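Local coordinates for Xcc1710-like domain-containing protein (Bordetella parapertussis 12822, PDB 3CPK) that is of unknown function and belongs to the DUF498/DUF598 family of small alpha/beta proteins, at residues Y21-V24 against N25-R28; A127-Y130 against N131-A135. One frame throughout, in Å; residues are numbered along the deposited sequence.

Contact 1. Residues Y21-V24 against N25-R28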
loop_
_atom_site.group_PDB
_atom_site.type_symbol
_atom_site.label_atom_id
_atom_site.label_comp_id
_atom_site.label_asym_id
_atom_site.label_seq_id
_atom_site.Cartn_x
_atom_site.Cartn_y
_atom_site.Cartn_z
ATOM N N TYR A 21 -9.433 7.142 -8.230
ATOM C CA TYR A 21 -9.123 7.657 -6.901
ATOM C C TYR A 21 -9.394 6.706 -5.757
ATOM O O TYR A 21 -10.245 5.820 -5.843
ATOM C CB TYR A 21 -9.920 8.939 -6.634
ATOM C CG TYR A 21 -11.388 8.685 -6.335
ATOM C CD1 TYR A 21 -11.814 8.322 -5.053
ATOM C CD2 TYR A 21 -12.346 8.782 -7.342
ATOM C CE1 TYR A 21 -13.156 8.059 -4.784
ATOM C CE2 TYR A 21 -13.689 8.524 -7.084
ATOM C CZ TYR A 21 -14.088 8.163 -5.806
ATOM O OH TYR A 21 -15.422 7.900 -5.566
ATOM N N ILE A 22 -8.654 6.919 -4.679
ATOM C CA ILE A 22 -8.838 6.170 -3.455
ATOM C C ILE A 22 -9.156 7.273 -2.460
ATOM O O ILE A 22 -8.549 8.342 -2.493
ATOM C CB ILE A 22 -7.557 5.438 -3.014
ATOM C CG1 ILE A 22 -7.193 4.375 -4.050
ATOM C CG2 ILE A 22 -7.764 4.788 -1.653
ATOM C CD1 ILE A 22 -8.307 3.358 -4.309
ATOM N N GLU A 23 -10.140 7.040 -1.608
ATOM C CA GLU A 23 -10.489 8.023 -0.603
ATOM C C GLU A 23 -9.983 7.467 0.717
ATOM O O GLU A 23 -10.353 6.364 1.131
ATOM C CB GLU A 23 -12.003 8.221 -0.550
ATOM C CG GLU A 23 -12.441 9.313 0.407
ATOM C CD GLU A 23 -13.941 9.551 0.385
ATOM O OE1 GLU A 23 -14.623 9.156 1.351
ATOM O OE2 GLU A 23 -14.439 10.131 -0.607
ATOM N N VAL A 24 -9.109 8.216 1.370
ATOM C CA VAL A 24 -8.585 7.779 2.644
ATOM C C VAL A 24 -8.983 8.804 3.694
ATOM O O VAL A 24 -8.778 10.004 3.509
ATOM C CB VAL A 24 -7.054 7.642 2.584
ATOM C CG1 VAL A 24 -6.525 7.003 3.870
ATOM C CG2 VAL A 24 -6.667 6.812 1.384
ATOM N N ASN A 25 -9.575 8.326 4.786
ATOM C CA ASN A 25 -10.003 9.201 5.871
ATOM C C ASN A 25 -10.899 10.310 5.319
ATOM O O ASN A 25 -10.871 11.452 5.795
ATOM C CB ASN A 25 -8.769 9.791 6.577
ATOM C CG ASN A 25 -7.816 8.708 7.115
ATOM O OD1 ASN A 25 -6.629 8.954 7.313
ATOM N ND2 ASN A 25 -8.343 7.518 7.355
ATOM N N GLN A 26 -11.687 9.959 4.303
ATOM C CA GLN A 26 -12.617 10.886 3.659
ATOM C C GLN A 26 -11.970 11.981 2.808
ATOM O O GLN A 26 -12.551 13.044 2.585
ATOM C CB GLN A 26 -13.547 11.496 4.712
ATOM C CG GLN A 26 -14.537 10.477 5.264
ATOM C CD GLN A 26 -15.485 11.048 6.301
ATOM O OE1 GLN A 26 -15.826 12.229 6.270
ATOM N NE2 GLN A 26 -15.934 10.199 7.214
ATOM N N VAL A 27 -10.759 11.710 2.341
ATOM C CA VAL A 27 -10.036 12.640 1.491
ATOM C C VAL A 27 -9.575 11.869 0.249
ATOM O O VAL A 27 -8.984 10.796 0.366
ATOM C CB VAL A 27 -8.822 13.227 2.227
ATOM C CG1 VAL A 27 -8.098 14.227 1.334
ATOM C CG2 VAL A 27 -9.283 13.889 3.509
ATOM N N ARG A 28 -9.861 12.411 -0.934
ATOM C CA ARG A 28 -9.484 11.760 -2.190
ATOM C C ARG A 28 -8.042 11.956 -2.638
ATOM O O ARG A 28 -7.489 13.050 -2.560
ATOM C CB ARG A 28 -10.371 12.234 -3.344
ATOM C CG ARG A 28 -11.764 11.675 -3.378
ATOM C CD ARG A 28 -12.389 11.966 -4.733
ATOM N NE ARG A 28 -13.819 11.682 -4.722
ATOM C CZ ARG A 28 -14.604 11.742 -5.790
ATOM N NH1 ARG A 28 -14.103 12.071 -6.973
ATOM N NH2 ARG A 28 -15.896 11.482 -5.669
#

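Contact 2. Residues A127-Y130 against N131-A135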
loop_
_atom_site.group_PDB
_atom_site.type_symbol
_atom_site.label_atom_id
_atom_site.label_comp_id
_atom_site.label_asym_id
_atom_site.label_seq_id
_atom_site.Cartn_x
_atom_site.Cartn_y
_atom_site.Cartn_z
ATOM N N ALA A 127 -6.681 -1.773 -1.393
ATOM C CA ALA A 127 -7.318 -0.859 -0.454
ATOM C C ALA A 127 -8.247 -1.594 0.504
ATOM O O ALA A 127 -8.219 -1.393 1.717
ATOM C CB ALA A 127 -8.098 0.207 -1.231
ATOM N N ARG A 128 -9.078 -2.446 -0.073
ATOM C CA ARG A 128 -10.036 -3.249 0.659
ATOM C C ARG A 128 -9.329 -4.306 1.516
ATOM O O ARG A 128 -9.761 -4.618 2.628
ATOM C CB ARG A 128 -10.962 -3.893 -0.355
ATOM C CG ARG A 128 -11.865 -4.980 0.153
ATOM C CD ARG A 128 -12.446 -5.672 -1.062
ATOM N NE ARG A 128 -12.846 -4.672 -2.052
ATOM C CZ ARG A 128 -12.604 -4.757 -3.359
ATOM N NH1 ARG A 128 -11.959 -5.806 -3.856
ATOM N NH2 ARG A 128 -12.997 -3.777 -4.166
ATOM N N THR A 129 -8.240 -4.863 1.009
ATOM C CA THR A 129 -7.519 -5.860 1.792
ATOM C C THR A 129 -6.793 -5.172 2.953
ATOM O O THR A 129 -6.557 -5.773 3.999
ATOM C CB THR A 129 -6.503 -6.648 0.925
ATOM O OG1 THR A 129 -7.196 -7.350 -0.112
ATOM C CG2 THR A 129 -5.777 -7.657 1.760
ATOM N N TYR A 130 -6.451 -3.905 2.760
ATOM C CA TYR A 130 -5.778 -3.131 3.795
ATOM C C TYR A 130 -6.721 -2.882 4.967
ATOM O O TYR A 130 -6.340 -3.051 6.125
ATOM C CB TYR A 130 -5.311 -1.778 3.248
ATOM C CG TYR A 130 -5.022 -0.785 4.344
ATOM C CD1 TYR A 130 -3.773 -0.728 4.952
ATOM C CD2 TYR A 130 -6.034 0.039 4.838
ATOM C CE1 TYR A 130 -3.542 0.129 6.038
ATOM C CE2 TYR A 130 -5.816 0.881 5.912
ATOM C CZ TYR A 130 -4.570 0.922 6.509
ATOM O OH TYR A 130 -4.368 1.733 7.594
ATOM N N ASN A 131 -7.943 -2.448 4.661
ATOM C CA ASN A 131 -8.926 -2.180 5.698
ATOM C C ASN A 131 -9.102 -3.415 6.569
ATOM O O ASN A 131 -9.176 -3.319 7.794
ATOM C CB ASN A 131 -10.284 -1.802 5.088
ATOM C CG ASN A 131 -10.369 -0.335 4.662
ATOM O OD1 ASN A 131 -11.322 0.059 3.982
ATOM N ND2 ASN A 131 -9.387 0.477 5.063
ATOM N N ILE A 132 -9.162 -4.579 5.929
ATOM C CA ILE A 132 -9.350 -5.829 6.653
ATOM C C ILE A 132 -8.170 -6.198 7.534
ATOM O O ILE A 132 -8.340 -6.432 8.722
ATOM C CB ILE A 132 -9.673 -6.993 5.679
ATOM C CG1 ILE A 132 -11.046 -6.753 5.055
ATOM C CG2 ILE A 132 -9.674 -8.330 6.421
ATOM C CD1 ILE A 132 -11.410 -7.730 3.967
ATOM N N LEU A 133 -6.977 -6.250 6.961
ATOM C CA LEU A 133 -5.797 -6.581 7.749
ATOM C C LEU A 133 -5.641 -5.593 8.898
ATOM O O LEU A 133 -5.121 -5.921 9.959
ATOM C CB LEU A 133 -4.544 -6.542 6.879
ATOM C CG LEU A 133 -4.459 -7.576 5.764
ATOM C CD1 LEU A 133 -3.047 -7.599 5.217
ATOM C CD2 LEU A 133 -4.827 -8.941 6.297
HETATM N N MSE A 134 -6.104 -4.374 8.664
HETATM C CA MSE A 134 -6.036 -3.327 9.652
HETATM C C MSE A 134 -7.092 -3.572 10.717
HETATM O O MSE A 134 -6.808 -3.497 11.907
HETATM C CB MSE A 134 -6.233 -1.971 8.958
HETATM C CG MSE A 134 -6.079 -0.761 9.846
HETATM SE SE MSE A 134 -7.756 -0.352 10.688
HETATM C CE MSE A 134 -8.603 0.590 9.190
ATOM N N ALA A 135 -8.311 -3.889 10.296
ATOM C CA ALA A 135 -9.387 -4.147 11.252
ATOM C C ALA A 135 -9.069 -5.283 12.232
ATOM O O ALA A 135 -9.496 -5.245 13.379
ATOM C CB ALA A 135 -10.683 -4.441 10.515
#

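Contact 1. Residues Y21-V24 against N25-R28
The guanidinium of Arg28 lies flat on the ring of Tyr21, the two planes only 3° apart and their centres 3.8 Å from each other. Arg28 NE rides over the middle of the ring, Arg28 NH1 lies 3.6 Å from Tyr21 CE2, and NH2 runs out toward the phenol OH. Before the charged end arrives, the CD methylene of Arg28 already sits over the same face, so a CH-pi contact and a cation-pi contact follow one another along one side chain. Extended from CG to NE, the arginine can sweep across the ring. Tyr21 CG sits over its own backbone, flanked by N and C (chi1 75°), which brings the ring alongside the Arg28 side chain.

Glu23 projects from the same face of the hairpin as Arg28. Its carboxylate is turned nearly coplanar with the guanidinium, yet Glu23 OE2 stays 4.4 Å from Arg28 NE, too far for a salt bridge, so any attraction is probably a longer-range one. The other oxygen, Glu23 OE1, rests against Gln26 CA at 3.5 Å. Val24 points to the other face, where it packs on Ile33 and Phe35 of strand 33-35.

The strands are closed by Val24 N to Val27 O (2.8 Å) and by Val27 N to Val24 O (2.9 Å). Asn25 and Gln26, both with positive phi, form the corner, and Gln26 N makes a hydrogen bond to Thr15 OG1. This is a two-residue beta hairpin with a type I' turn, its antiparallel sheet completed by strand 14-18.

Contact 2. Residues A127-Y130 against N131-A135
Tyr130 lies one helical turn before Met134, a selenomethionine whose CB and CG lie against the tyrosine ring. From the base outward, Tyr130 CB lies 3.1 Å from Asn131 N, a spacing set by the chain itself. CG is anti to the backbone N (chi1 162°) and so beside the carbonyl carbon, which places the ring next to the following amide and along the side chain of Met134: Tyr130 CD2 is 3.1 Å from Asn131 N. Farther out, one face of the ring meets Met134, whose CB stands 4.1 Å above the ring plane, displaced toward the rim. Tyr130 CZ meets Met134 CG at 4.0 Å, an apolar contact, and Met134 CG lies 3.8 Å from Tyr130 OH. At the tip, the hydroxyl is hydrogen-bonded to Asn12 O, tying the helix to the chain that leads into strand 14-18.

The backbone keeps alpha-helical i to i+4 bonding. Leu133 N points almost straight at Thr129 O (3.0 Å, 175° at the hydrogen), and Met134 N binds Tyr130 O at 2.9 Å; the bond from Ile132 N to Arg128 O is weak. Leu133 CG also rests on Thr129 O, at 3.3 Å. Thr129 itself turns its hydroxyl back to Ala125 O, one turn earlier.

Along helix 123-135, Tyr130 and Leu133 face the mixed sheet, both touching Val140 of strand 140-144 and Leu93 of strand 91-95, while the tyrosine ring also meets Phe35 edge-to-face. Ala127 and Asn131 lean instead on Val14 and Tyr17, so the helix packs against strand 14-18 as well.

How the contacts relate
Contact 1 is a hairpin at one side of the chain and contact 2 the last nine residues of helix 123-135; their centres are 14 Å apart, and the nearest atoms approach to about 4 Å without touching. The two are joined through shared neighbours. Phe35 of strand 33-35 receives Val24 from the hairpin and Tyr130 from the helix, linking both to the mixed sheet. Strand 14-18 and the residues leading into it form a second bridge: the strand pairs with 21-24, and Thr13 touches Asn25 as well as Asn131 and Met134. With no ligand or active site known for this protein, both contacts are structural packing.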